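Local coordinates for protein binary enterotoxin of Clostridium perfringens component a (Clostridium perfringens, PDB 5H04) that probably acts as the enzymatic component of a binary enterotoxin, binding NAD and transferring its ADP-ribose group to a target protein, at residues Thr341-Asn346 / Tyr381-Asp386; Ile209-Phe214 / Asp292-Arg297; Asn114-Glu119 / Gln200-Asp205. All blocks are in the same frame, centred on the assembly; numbering follows the deposited sequence.

Interaction 1: Thr341-Asn346 / Tyr381-Asp386. With NAI (1,4-dihydronicotinamide adenine dinucleotide), chain B.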
loop_
_atom_site.group_PDB
_atom_site.type_symbol
_atom_site.label_atom_id
_atom_site.label_comp_id
_atom_site.label_asym_id
_atom_site.label_seq_id
_atom_site.Cartn_x
_atom_site.Cartn_y
_atom_site.Cartn_z
ATOM N N THR A 341 3.552 14.050 -6.639
ATOM C CA THR A 341 2.816 13.119 -5.791
ATOM C C THR A 341 2.182 13.895 -4.643
ATOM O O THR A 341 2.432 15.086 -4.452
ATOM C CB THR A 341 3.710 11.998 -5.224
ATOM O OG1 THR A 341 4.559 12.536 -4.196
ATOM C CG2 THR A 341 4.564 11.377 -6.318
ATOM N N THR A 342 1.334 13.209 -3.882
ATOM C CA THR A 342 0.710 13.787 -2.704
ATOM C C THR A 342 0.766 12.749 -1.598
ATOM O O THR A 342 0.658 11.546 -1.858
ATOM C CB THR A 342 -0.745 14.227 -2.973
ATOM O OG1 THR A 342 -1.375 14.597 -1.737
ATOM C CG2 THR A 342 -1.531 13.095 -3.583
ATOM N N VAL A 343 0.940 13.215 -0.355
ATOM C CA VAL A 343 0.982 12.257 0.752
ATOM C C VAL A 343 -0.394 11.749 1.157
ATOM O O VAL A 343 -0.479 10.833 1.986
ATOM C CB VAL A 343 1.703 12.853 1.976
ATOM C CG1 VAL A 343 3.154 13.165 1.626
ATOM C CG2 VAL A 343 1.003 14.105 2.460
ATOM N N LEU A 344 -1.472 12.301 0.591
ATOM C CA LEU A 344 -2.831 11.861 0.887
ATOM C C LEU A 344 -3.337 10.930 -0.205
ATOM O O LEU A 344 -3.041 11.131 -1.386
ATOM C CB LEU A 344 -3.788 13.049 0.999
ATOM C CG LEU A 344 -3.403 14.097 2.040
ATOM C CD1 LEU A 344 -4.441 15.205 2.040
ATOM C CD2 LEU A 344 -3.286 13.451 3.407
ATOM N N SER A 345 -4.144 9.938 0.192
ATOM C CA SER A 345 -4.735 9.012 -0.767
ATOM C C SER A 345 -6.023 9.530 -1.395
ATOM O O SER A 345 -6.505 8.905 -2.341
ATOM C CB SER A 345 -5.010 7.660 -0.099
ATOM O OG SER A 345 -5.818 7.817 1.058
ATOM N N ASN A 346 -6.590 10.638 -0.898
ATOM C CA ASN A 346 -7.849 11.162 -1.424
ATOM C C ASN A 346 -7.758 11.378 -2.930
ATOM O O ASN A 346 -6.721 11.797 -3.443
ATOM C CB ASN A 346 -8.208 12.496 -0.748
ATOM C CG ASN A 346 -8.102 12.457 0.777
ATOM O OD1 ASN A 346 -7.251 11.774 1.349
ATOM N ND2 ASN A 346 -8.950 13.239 1.438
ATOM N N TYR A 381 -0.900 19.126 -0.480
ATOM C CA TYR A 381 -0.096 18.190 0.321
ATOM C C TYR A 381 0.906 17.428 -0.550
ATOM O O TYR A 381 0.980 16.197 -0.524
ATOM C CB TYR A 381 -1.005 17.216 1.084
ATOM C CG TYR A 381 -2.084 17.903 1.889
ATOM C CD1 TYR A 381 -3.289 18.275 1.305
ATOM C CD2 TYR A 381 -1.891 18.184 3.235
ATOM C CE1 TYR A 381 -4.265 18.912 2.034
ATOM C CE2 TYR A 381 -2.863 18.823 3.971
ATOM C CZ TYR A 381 -4.045 19.185 3.363
ATOM O OH TYR A 381 -5.020 19.821 4.095
ATOM N N GLU A 382 1.683 18.171 -1.328
ATOM C CA GLU A 382 2.443 17.606 -2.434
ATOM C C GLU A 382 3.876 17.281 -2.042
ATOM O O GLU A 382 4.555 18.070 -1.372
ATOM C CB GLU A 382 2.477 18.560 -3.628
ATOM C CG GLU A 382 1.120 18.963 -4.173
ATOM C CD GLU A 382 1.256 19.789 -5.444
ATOM O OE1 GLU A 382 2.078 19.421 -6.319
ATOM O OE2 GLU A 382 0.555 20.818 -5.551
ATOM N N VAL A 383 4.340 16.130 -2.511
ATOM C CA VAL A 383 5.760 15.787 -2.513
ATOM C C VAL A 383 6.217 15.683 -3.962
ATOM O O VAL A 383 5.731 14.836 -4.719
ATOM C CB VAL A 383 6.028 14.490 -1.750
ATOM C CG1 VAL A 383 7.446 14.012 -2.046
ATOM C CG2 VAL A 383 5.842 14.721 -0.255
ATOM N N LEU A 384 7.131 16.563 -4.352
ATOM C CA LEU A 384 7.671 16.605 -5.701
ATOM C C LEU A 384 8.979 15.830 -5.726
ATOM O O LEU A 384 9.884 16.120 -4.933
ATOM C CB LEU A 384 7.926 18.055 -6.124
ATOM C CG LEU A 384 8.410 18.315 -7.546
ATOM C CD1 LEU A 384 7.402 17.750 -8.532
ATOM C CD2 LEU A 384 8.597 19.826 -7.760
ATOM N N ILE A 385 9.100 14.893 -6.666
ATOM C CA ILE A 385 10.264 14.008 -6.749
ATOM C C ILE A 385 11.115 14.412 -7.949
ATOM O O ILE A 385 10.582 14.749 -9.016
ATOM C CB ILE A 385 9.834 12.525 -6.840
ATOM C CG1 ILE A 385 8.900 12.160 -5.674
ATOM C CG2 ILE A 385 11.072 11.628 -6.814
ATOM C CD1 ILE A 385 8.245 10.751 -5.798
ATOM N N ASP A 386 12.444 14.393 -7.766
ATOM C CA ASP A 386 13.388 14.755 -8.823
ATOM C C ASP A 386 13.199 13.860 -10.048
ATOM O O ASP A 386 12.713 12.727 -9.957
ATOM C CB ASP A 386 14.833 14.630 -8.297
ATOM C CG ASP A 386 15.841 15.545 -9.016
ATOM O OD1 ASP A 386 15.460 16.361 -9.886
ATOM O OD2 ASP A 386 17.056 15.454 -8.678
HETATM P PA NAI B . 2.026 16.166 -14.975
HETATM O O1A NAI B . 3.012 17.080 -15.764
HETATM O O2A NAI B . 2.764 15.062 -14.197
HETATM O O5B NAI B . 0.994 15.428 -15.988
HETATM C C5B NAI B . 0.195 16.136 -16.920
HETATM C C4B NAI B . -0.083 15.147 -18.095
HETATM O O4B NAI B . 1.282 14.610 -18.621
HETATM C C3B NAI B . -0.744 14.131 -17.701
HETATM O O3B NAI B . -1.686 13.684 -18.714
HETATM C C2B NAI B . 0.351 12.913 -17.485
HETATM O O2B NAI B . -0.342 11.637 -17.597
HETATM C C1B NAI B . 1.249 13.084 -18.372
HETATM N N9A NAI B . 2.575 12.705 -17.863
HETATM C C8A NAI B . 3.211 13.173 -16.761
HETATM N N7A NAI B . 4.417 12.515 -16.692
HETATM C C5A NAI B . 4.499 11.652 -17.763
HETATM C C6A NAI B . 5.486 10.775 -18.151
HETATM N N6A NAI B . 6.757 10.425 -17.622
HETATM N N1A NAI B . 5.313 10.023 -19.263
HETATM C C2A NAI B . 4.162 10.132 -19.992
HETATM N N3A NAI B . 3.175 11.016 -19.616
HETATM C C4A NAI B . 3.355 11.768 -18.503
HETATM O O3 NAI B . 1.135 17.054 -13.986
HETATM P PN NAI B . -0.258 16.631 -13.308
HETATM O O1N NAI B . -0.249 15.259 -12.764
HETATM O O2N NAI B . -1.441 16.734 -14.291
HETATM O O5D NAI B . -0.420 17.642 -12.074
HETATM C C5D NAI B . -0.701 18.972 -12.307
HETATM C C4D NAI B . -0.602 19.720 -11.064
HETATM O O4D NAI B . -1.274 19.106 -10.091
HETATM C C3D NAI B . 0.976 19.847 -10.569
HETATM O O3D NAI B . 1.143 21.210 -9.952
HETATM C C2D NAI B . 1.123 18.949 -9.733
HETATM O O2D NAI B . 2.219 19.214 -8.767
HETATM C C1D NAI B . -0.311 18.893 -8.982
HETATM N N1N NAI B . -0.536 17.746 -8.373
HETATM C C2N NAI B . -0.636 16.505 -9.095
HETATM C C3N NAI B . -0.963 15.216 -8.343
HETATM C C7N NAI B . -1.414 13.989 -9.050
HETATM O O7N NAI B . -1.830 13.043 -8.352
HETATM N N7N NAI B . -1.378 13.895 -10.450
HETATM C C4N NAI B . -0.797 15.143 -6.824
HETATM C C5N NAI B . -1.074 16.493 -6.172
HETATM C C6N NAI B . -0.708 17.756 -6.942
HETATM O O HOH W 1 3.571 17.193 -6.338
#
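T341 and V383 pair as antiparallel strand neighbours, hydrogen-bonded in both directions: T341 N gives to V383 O at 3.0 Å and V383 N to T341 O at 2.9 Å. V383 O also takes the hydroxyl of T341, OG1 lying 2.6 Å from it. A chi1 of 73° swings OG1 over its own main chain toward V383 O, giving that oxygen a second donor. One residue on, T342 and E382 form a non-hydrogen-bonded pair. Beyond the strand, V343 N reaches Y381 O at 3.0 Å, while T342 OG1, bonded to E380 O, accepts L344 N in an ST turn.

L344 and V343 carry most of the apolar contact. L344 CD1 lies over a face of the Y381 ring, 3.7 Å from its centroid and somewhat off the ring centre, a CH-pi contact. V343 CG1 meets V383 CG2 at 3.6 Å, the two side chains running nearly square to each other, and V343 CG2 faces Y381 CB more loosely.

Ligand contacts come from the side with T342 and E382. E382 OE1 takes a very short hydrogen bond from O2D of the dinucleotide, and a water 2.7 Å from E382 OE1 donates to it and also to T341 O. E380, Y381 and E382 read as the ExE motif of arginine-modifying ADP-ribosyltransferases.

In the three-stranded sheet, strand 382-385 lies between 339-342 and 368-370; helix 218-234 packs against V343, L344 and Y381, and helix 238-261 against E382 and L384.

Interaction 2: Ile209-Phe214 / Asp292-Arg297. With NAI (1,4-dihydronicotinamide adenine dinucleotide), chain B.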
loop_
_atom_site.group_PDB
_atom_site.type_symbol
_atom_site.label_atom_id
_atom_site.label_comp_id
_atom_site.label_asym_id
_atom_site.label_seq_id
_atom_site.Cartn_x
_atom_site.Cartn_y
_atom_site.Cartn_z
ATOM N N ILE A 209 5.400 -4.909 9.500
ATOM C CA ILE A 209 6.035 -3.609 9.696
ATOM C C ILE A 209 5.001 -2.506 9.482
ATOM O O ILE A 209 3.947 -2.714 8.884
ATOM C CB ILE A 209 7.254 -3.397 8.761
ATOM C CG1 ILE A 209 6.792 -3.239 7.313
ATOM C CG2 ILE A 209 8.246 -4.552 8.900
ATOM C CD1 ILE A 209 7.810 -2.595 6.390
ATOM N N LYS A 210 5.297 -1.314 9.983
ATOM C CA LYS A 210 4.362 -0.198 9.835
ATOM C C LYS A 210 5.087 0.942 9.128
ATOM O O LYS A 210 6.021 1.523 9.684
ATOM C CB LYS A 210 3.800 0.237 11.195
ATOM C CG LYS A 210 2.722 1.326 11.091
ATOM C CD LYS A 210 1.954 1.483 12.401
ATOM C CE LYS A 210 0.993 2.661 12.359
ATOM N NZ LYS A 210 -0.024 2.546 11.271
ATOM N N GLN A 211 4.689 1.227 7.890
ATOM C CA GLN A 211 5.241 2.323 7.106
ATOM C C GLN A 211 4.476 3.605 7.373
ATOM O O GLN A 211 3.265 3.585 7.612
ATOM C CB GLN A 211 5.159 2.027 5.606
ATOM C CG GLN A 211 5.652 0.668 5.192
ATOM C CD GLN A 211 5.775 0.570 3.690
ATOM O OE1 GLN A 211 6.733 1.085 3.100
ATOM N NE2 GLN A 211 4.784 -0.056 3.050
ATOM N N LEU A 212 5.186 4.732 7.297
ATOM C CA LEU A 212 4.527 6.028 7.376
ATOM C C LEU A 212 3.661 6.234 6.137
ATOM O O LEU A 212 4.155 6.199 5.004
ATOM C CB LEU A 212 5.563 7.141 7.505
ATOM C CG LEU A 212 5.046 8.557 7.723
ATOM C CD1 LEU A 212 4.227 8.639 8.997
ATOM C CD2 LEU A 212 6.234 9.518 7.777
ATOM N N ASN A 213 2.361 6.440 6.357
ATOM C CA ASN A 213 1.381 6.430 5.277
ATOM C C ASN A 213 0.165 7.187 5.810
ATOM O O ASN A 213 -0.612 6.632 6.586
ATOM C CB ASN A 213 1.038 4.996 4.886
ATOM C CG ASN A 213 0.049 4.917 3.746
ATOM O OD1 ASN A 213 -0.398 5.931 3.237
ATOM N ND2 ASN A 213 -0.298 3.696 3.335
ATOM N N PHE A 214 0.029 8.457 5.422
ATOM C CA PHE A 214 -1.008 9.291 6.020
ATOM C C PHE A 214 -2.413 8.995 5.505
ATOM O O PHE A 214 -3.383 9.310 6.204
ATOM C CB PHE A 214 -0.658 10.760 5.805
ATOM C CG PHE A 214 0.596 11.152 6.495
ATOM C CD1 PHE A 214 0.700 11.017 7.873
ATOM C CD2 PHE A 214 1.687 11.601 5.784
ATOM C CE1 PHE A 214 1.868 11.360 8.531
ATOM C CE2 PHE A 214 2.864 11.951 6.441
ATOM C CZ PHE A 214 2.953 11.819 7.815
ATOM N N ASP A 292 11.384 6.562 5.186
ATOM C CA ASP A 292 10.503 5.899 4.223
ATOM C C ASP A 292 9.078 6.415 4.379
ATOM O O ASP A 292 8.563 6.523 5.496
ATOM C CB ASP A 292 10.493 4.377 4.441
ATOM C CG ASP A 292 11.824 3.698 4.162
ATOM O OD1 ASP A 292 12.784 4.292 3.613
ATOM O OD2 ASP A 292 11.900 2.498 4.511
ATOM N N ILE A 293 8.427 6.738 3.259
ATOM C CA ILE A 293 7.068 7.270 3.297
ATOM C C ILE A 293 6.313 6.775 2.068
ATOM O O ILE A 293 6.896 6.557 1.000
ATOM C CB ILE A 293 7.066 8.817 3.375
ATOM C CG1 ILE A 293 5.649 9.360 3.645
ATOM C CG2 ILE A 293 7.663 9.428 2.091
ATOM C CD1 ILE A 293 5.598 10.882 3.977
ATOM N N ILE A 294 4.999 6.590 2.224
ATOM C CA ILE A 294 4.124 6.290 1.098
ATOM C C ILE A 294 3.573 7.597 0.545
ATOM O O ILE A 294 3.056 8.432 1.301
ATOM C CB ILE A 294 2.978 5.357 1.528
ATOM C CG1 ILE A 294 3.533 4.043 2.101
ATOM C CG2 ILE A 294 1.993 5.129 0.367
ATOM C CD1 ILE A 294 4.574 3.352 1.236
ATOM N N THR A 295 3.650 7.772 -0.774
ATOM C CA THR A 295 2.997 8.914 -1.417
ATOM C C THR A 295 2.146 8.397 -2.567
ATOM O O THR A 295 2.214 7.219 -2.928
ATOM C CB THR A 295 3.997 9.978 -1.914
ATOM O OG1 THR A 295 4.781 9.454 -2.996
ATOM C CG2 THR A 295 4.912 10.436 -0.791
ATOM N N TYR A 296 1.320 9.282 -3.134
ATOM C CA TYR A 296 0.302 8.879 -4.100
ATOM C C TYR A 296 0.332 9.756 -5.341
ATOM O O TYR A 296 0.749 10.921 -5.298
ATOM C CB TYR A 296 -1.102 8.935 -3.486
ATOM C CG TYR A 296 -1.261 8.038 -2.296
ATOM C CD1 TYR A 296 -0.923 8.477 -1.026
ATOM C CD2 TYR A 296 -1.761 6.751 -2.436
ATOM C CE1 TYR A 296 -1.062 7.653 0.082
ATOM C CE2 TYR A 296 -1.903 5.903 -1.331
ATOM C CZ TYR A 296 -1.563 6.369 -0.078
ATOM O OH TYR A 296 -1.707 5.550 1.010
ATOM N N ARG A 297 -0.145 9.198 -6.455
ATOM C CA ARG A 297 -0.264 10.001 -7.667
ATOM C C ARG A 297 -1.428 9.494 -8.505
ATOM O O ARG A 297 -1.538 8.291 -8.757
ATOM C CB ARG A 297 1.038 9.980 -8.493
ATOM C CG ARG A 297 0.909 10.728 -9.818
ATOM C CD ARG A 297 2.232 10.790 -10.624
ATOM N NE ARG A 297 1.952 11.199 -11.996
ATOM C CZ ARG A 297 1.642 12.448 -12.346
ATOM N NH1 ARG A 297 1.596 13.404 -11.427
ATOM N NH2 ARG A 297 1.368 12.747 -13.610
HETATM P PA NAI B . 2.026 16.166 -14.975
HETATM O O1A NAI B . 3.012 17.080 -15.764
HETATM O O2A NAI B . 2.764 15.062 -14.197
HETATM O O5B NAI B . 0.994 15.428 -15.988
HETATM C C5B NAI B . 0.195 16.136 -16.920
HETATM C C4B NAI B . -0.083 15.147 -18.095
HETATM O O4B NAI B . 1.282 14.610 -18.621
HETATM C C3B NAI B . -0.744 14.131 -17.701
HETATM O O3B NAI B . -1.686 13.684 -18.714
HETATM C C2B NAI B . 0.351 12.913 -17.485
HETATM O O2B NAI B . -0.342 11.637 -17.597
HETATM C C1B NAI B . 1.249 13.084 -18.372
HETATM N N9A NAI B . 2.575 12.705 -17.863
HETATM C C8A NAI B . 3.211 13.173 -16.761
HETATM N N7A NAI B . 4.417 12.515 -16.692
HETATM C C5A NAI B . 4.499 11.652 -17.763
HETATM C C6A NAI B . 5.486 10.775 -18.151
HETATM N N6A NAI B . 6.757 10.425 -17.622
HETATM N N1A NAI B . 5.313 10.023 -19.263
HETATM C C2A NAI B . 4.162 10.132 -19.992
HETATM N N3A NAI B . 3.175 11.016 -19.616
HETATM C C4A NAI B . 3.355 11.768 -18.503
HETATM O O3 NAI B . 1.135 17.054 -13.986
HETATM P PN NAI B . -0.258 16.631 -13.308
HETATM O O1N NAI B . -0.249 15.259 -12.764
HETATM O O2N NAI B . -1.441 16.734 -14.291
HETATM O O5D NAI B . -0.420 17.642 -12.074
HETATM C C5D NAI B . -0.701 18.972 -12.307
HETATM C C4D NAI B . -0.602 19.720 -11.064
HETATM O O4D NAI B . -1.274 19.106 -10.091
HETATM C C3D NAI B . 0.976 19.847 -10.569
HETATM O O3D NAI B . 1.143 21.210 -9.952
HETATM C C2D NAI B . 1.123 18.949 -9.733
HETATM O O2D NAI B . 2.219 19.214 -8.767
HETATM C C1D NAI B . -0.311 18.893 -8.982
HETATM N N1N NAI B . -0.536 17.746 -8.373
HETATM C C2N NAI B . -0.636 16.505 -9.095
HETATM C C3N NAI B . -0.963 15.216 -8.343
HETATM C C7N NAI B . -1.414 13.989 -9.050
HETATM O O7N NAI B . -1.830 13.043 -8.352
HETATM N N7N NAI B . -1.378 13.895 -10.450
HETATM C C4N NAI B . -0.797 15.143 -6.824
HETATM C C5N NAI B . -1.074 16.493 -6.172
HETATM C C6N NAI B . -0.708 17.756 -6.942
HETATM O O HOH W 2 8.057 4.487 7.112
HETATM O O HOH W 3 -2.728 3.087 1.422
HETATM O O HOH W 4 1.402 9.315 3.211
#
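The connection between strand 199-209 of one five-stranded sheet and helix 218-234 runs along 293-299, an edge strand of the second five-stranded sheet in this tandem ADP-ribosyltransferase-like fold, and L212 and N213 make the polar contacts. I294 N gives a hydrogen bond to L212 O at 2.9 Å. N213 OD1 accepts from Y296 OH at 2.6 Å, in the plane of the amide and on a lone pair. N213 reaches it because CG lies opposite the backbone N (chi1 -179°) and the amide then extends past I294 to the phenol. Its plane is turned 38° from the ring, and OD1 comes in at the ring edge.

Three waters bridge the two segments. One links L212 N and D292 O, another F214 N and I294 O; a third gives to Y296 OH at 2.7 Å and accepts from N213 ND2, so hydroxyl and amide are joined twice.

The isoleucines supply the apolar contacts. I294 rests against the N213 amide, CB 3.7 Å from CG, and turns CD1 to the Q211 amide, whose OE1 is held by H361. On the other side of the strand I293 CD1 approaches F214 CE2 at 3.8 Å and L212 CD2 more loosely, and W224 of helix 218-234 touches both L212 and I293.

The strand runs on into the NAD pocket: from the extended side chain of R297, its NE salt-bridged to E303, NH1 donates a hydrogen bond of 2.9 Å to phosphate oxygen O1N of the dinucleotide.

Interaction 3: Asn114-Glu119 / Gln200-Asp205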
loop_
_atom_site.group_PDB
_atom_site.type_symbol
_atom_site.label_atom_id
_atom_site.label_comp_id
_atom_site.label_asym_id
_atom_site.label_seq_id
_atom_site.Cartn_x
_atom_site.Cartn_y
_atom_site.Cartn_z
ATOM N N ASN A 114 1.919 -31.760 -6.498
ATOM C CA ASN A 114 2.498 -31.738 -5.157
ATOM C C ASN A 114 3.873 -31.070 -5.109
ATOM O O ASN A 114 4.428 -30.941 -4.012
ATOM C CB ASN A 114 2.635 -33.164 -4.602
ATOM C CG ASN A 114 1.315 -33.766 -4.160
ATOM O OD1 ASN A 114 0.401 -33.065 -3.726
ATOM N ND2 ASN A 114 1.214 -35.088 -4.263
ATOM N N ILE A 115 4.446 -30.674 -6.246
ATOM C CA ILE A 115 5.847 -30.277 -6.328
ATOM C C ILE A 115 5.931 -28.871 -6.903
ATOM O O ILE A 115 5.245 -28.546 -7.877
ATOM C CB ILE A 115 6.667 -31.261 -7.187
ATOM C CG1 ILE A 115 6.488 -32.700 -6.688
ATOM C CG2 ILE A 115 8.140 -30.901 -7.154
ATOM C CD1 ILE A 115 7.120 -32.973 -5.344
ATOM N N ILE A 116 6.781 -28.045 -6.312
ATOM C CA ILE A 116 6.942 -26.657 -6.731
ATOM C C ILE A 116 7.976 -26.560 -7.842
ATOM O O ILE A 116 9.023 -27.210 -7.797
ATOM C CB ILE A 116 7.338 -25.780 -5.532
ATOM C CG1 ILE A 116 6.078 -25.438 -4.746
ATOM C CG2 ILE A 116 8.093 -24.516 -5.985
ATOM C CD1 ILE A 116 6.359 -24.853 -3.434
ATOM N N ASP A 117 7.683 -25.720 -8.833
ATOM C CA ASP A 117 8.594 -25.493 -9.944
ATOM C C ASP A 117 9.807 -24.686 -9.492
ATOM O O ASP A 117 9.669 -23.578 -8.960
ATOM C CB ASP A 117 7.857 -24.771 -11.069
ATOM C CG ASP A 117 8.733 -24.516 -12.269
ATOM O OD1 ASP A 117 9.453 -23.494 -12.283
ATOM O OD2 ASP A 117 8.707 -25.350 -13.198
ATOM N N GLU A 118 10.999 -25.238 -9.730
ATOM C CA GLU A 118 12.228 -24.610 -9.253
ATOM C C GLU A 118 12.426 -23.224 -9.857
ATOM O O GLU A 118 12.742 -22.266 -9.143
ATOM C CB GLU A 118 13.430 -25.500 -9.566
ATOM C CG GLU A 118 13.227 -26.964 -9.217
ATOM C CD GLU A 118 14.194 -27.870 -9.963
ATOM O OE1 GLU A 118 13.758 -28.528 -10.934
ATOM O OE2 GLU A 118 15.389 -27.908 -9.586
ATOM N N GLU A 119 12.246 -23.092 -11.173
ATOM C CA GLU A 119 12.466 -21.794 -11.803
ATOM C C GLU A 119 11.444 -20.767 -11.318
ATOM O O GLU A 119 11.786 -19.597 -11.098
ATOM C CB GLU A 119 12.422 -21.937 -13.327
ATOM C CG GLU A 119 12.539 -20.594 -14.090
ATOM C CD GLU A 119 11.255 -20.178 -14.794
ATOM O OE1 GLU A 119 10.260 -20.931 -14.694
ATOM O OE2 GLU A 119 11.259 -19.102 -15.438
ATOM N N GLN A 200 3.691 -29.571 -1.630
ATOM C CA GLN A 200 4.650 -28.500 -1.403
ATOM C C GLN A 200 3.987 -27.135 -1.543
ATOM O O GLN A 200 3.158 -26.913 -2.436
ATOM C CB GLN A 200 5.829 -28.627 -2.372
ATOM C CG GLN A 200 6.698 -29.859 -2.098
ATOM C CD GLN A 200 7.955 -29.897 -2.947
ATOM O OE1 GLN A 200 8.139 -29.074 -3.838
ATOM N NE2 GLN A 200 8.833 -30.865 -2.667
ATOM N N TYR A 201 4.368 -26.222 -0.647
ATOM C CA TYR A 201 3.921 -24.838 -0.659
ATOM C C TYR A 201 5.150 -23.956 -0.572
ATOM O O TYR A 201 6.151 -24.337 0.040
ATOM C CB TYR A 201 3.005 -24.499 0.526
ATOM C CG TYR A 201 1.674 -25.269 0.591
ATOM C CD1 TYR A 201 0.508 -24.755 0.025
ATOM C CD2 TYR A 201 1.584 -26.480 1.269
ATOM C CE1 TYR A 201 -0.699 -25.429 0.121
ATOM C CE2 TYR A 201 0.376 -27.162 1.357
ATOM C CZ TYR A 201 -0.755 -26.634 0.775
ATOM O OH TYR A 201 -1.972 -27.347 0.848
ATOM N N ALA A 202 5.083 -22.793 -1.211
ATOM C CA ALA A 202 6.125 -21.786 -1.034
ATOM C C ALA A 202 5.887 -21.094 0.302
ATOM O O ALA A 202 4.845 -20.456 0.497
ATOM C CB ALA A 202 6.114 -20.781 -2.186
ATOM N N LYS A 203 6.831 -21.237 1.232
ATOM C CA LYS A 203 6.688 -20.688 2.572
ATOM C C LYS A 203 7.445 -19.361 2.626
ATOM O O LYS A 203 8.676 -19.335 2.517
ATOM C CB LYS A 203 7.214 -21.664 3.619
ATOM C CG LYS A 203 6.902 -21.240 5.034
ATOM C CD LYS A 203 7.424 -22.247 6.020
ATOM C CE LYS A 203 7.154 -21.788 7.436
ATOM N NZ LYS A 203 8.100 -20.710 7.829
ATOM N N VAL A 204 6.705 -18.271 2.804
ATOM C CA VAL A 204 7.272 -16.937 2.963
ATOM C C VAL A 204 7.322 -16.613 4.448
ATOM O O VAL A 204 6.276 -16.474 5.096
ATOM C CB VAL A 204 6.453 -15.884 2.209
ATOM C CG1 VAL A 204 7.045 -14.491 2.470
ATOM C CG2 VAL A 204 6.420 -16.202 0.726
ATOM N N ASP A 205 8.533 -16.509 4.990
ATOM C CA ASP A 205 8.734 -15.898 6.298
ATOM C C ASP A 205 8.700 -14.387 6.130
ATOM O O ASP A 205 9.272 -13.855 5.179
ATOM C CB ASP A 205 10.079 -16.333 6.899
ATOM C CG ASP A 205 10.106 -17.813 7.255
ATOM O OD1 ASP A 205 9.124 -18.510 6.939
ATOM O OD2 ASP A 205 11.117 -18.280 7.817
#
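Q200 grips the 114-116 loop twice, once through its backbone and once through its side chain, and this is the close half of the contact. Q200 N gives to N114 O at 2.8 Å. The extended side chain runs alongside the same carbonyl, CB and CG close to N114 O, and with CG beside the backbone N (chi1 -68°) OE1 takes the N-H of I116 at 3.0 Å. That bond is straight, 170° at the hydrogen, and the side-chain oxygen gives the I116 N-H its acceptor. Next to it I116 pushes CD1 against the backbone of the strand, 3.2 Å from Y201 C and 3.3 Å from A202 N; its closest partners are peptide atoms, and A202 CB is a looser 4.3 Å away.

The looser side is made by N114 and I115, both partly exposed to solvent. I115 points away from the strand, and its CD1 merely passes the amide, 3.8 Å from Q200 NE2; N114 takes part through its main-chain carbonyl.

D117 begins helix 118-128 as its N-cap, OD1 taking A120 N, while I116 also packs on I121 of that helix. This is an N-capped helix start, with the loop before it packed on strand 199-209 from the interior of the mixed five-stranded sheet, in the first of the two ADP-ribosyltransferase-like halves.

How the interactions relate
Interactions 1 and 2 meet beside the dinucleotide, and both touch it. Their centres are 11 Å apart and they are in direct contact: T342 O and Y296 N, 2.7 Å apart, probably share a hydrogen bond, so the three-stranded sheet is tied to the edge strand of the five-stranded one. Each brings its own group to the ligand, E382 a carboxylate at the ribose and R297 a guanidinium at the diphosphate. Interaction 3 lies far from that pocket, its centre about 38 Å from that of interaction 1 and about 31 Å from that of interaction 2. Its strand nevertheless leads directly in sequence into segment 209-214, where interaction 2 joins the two halves.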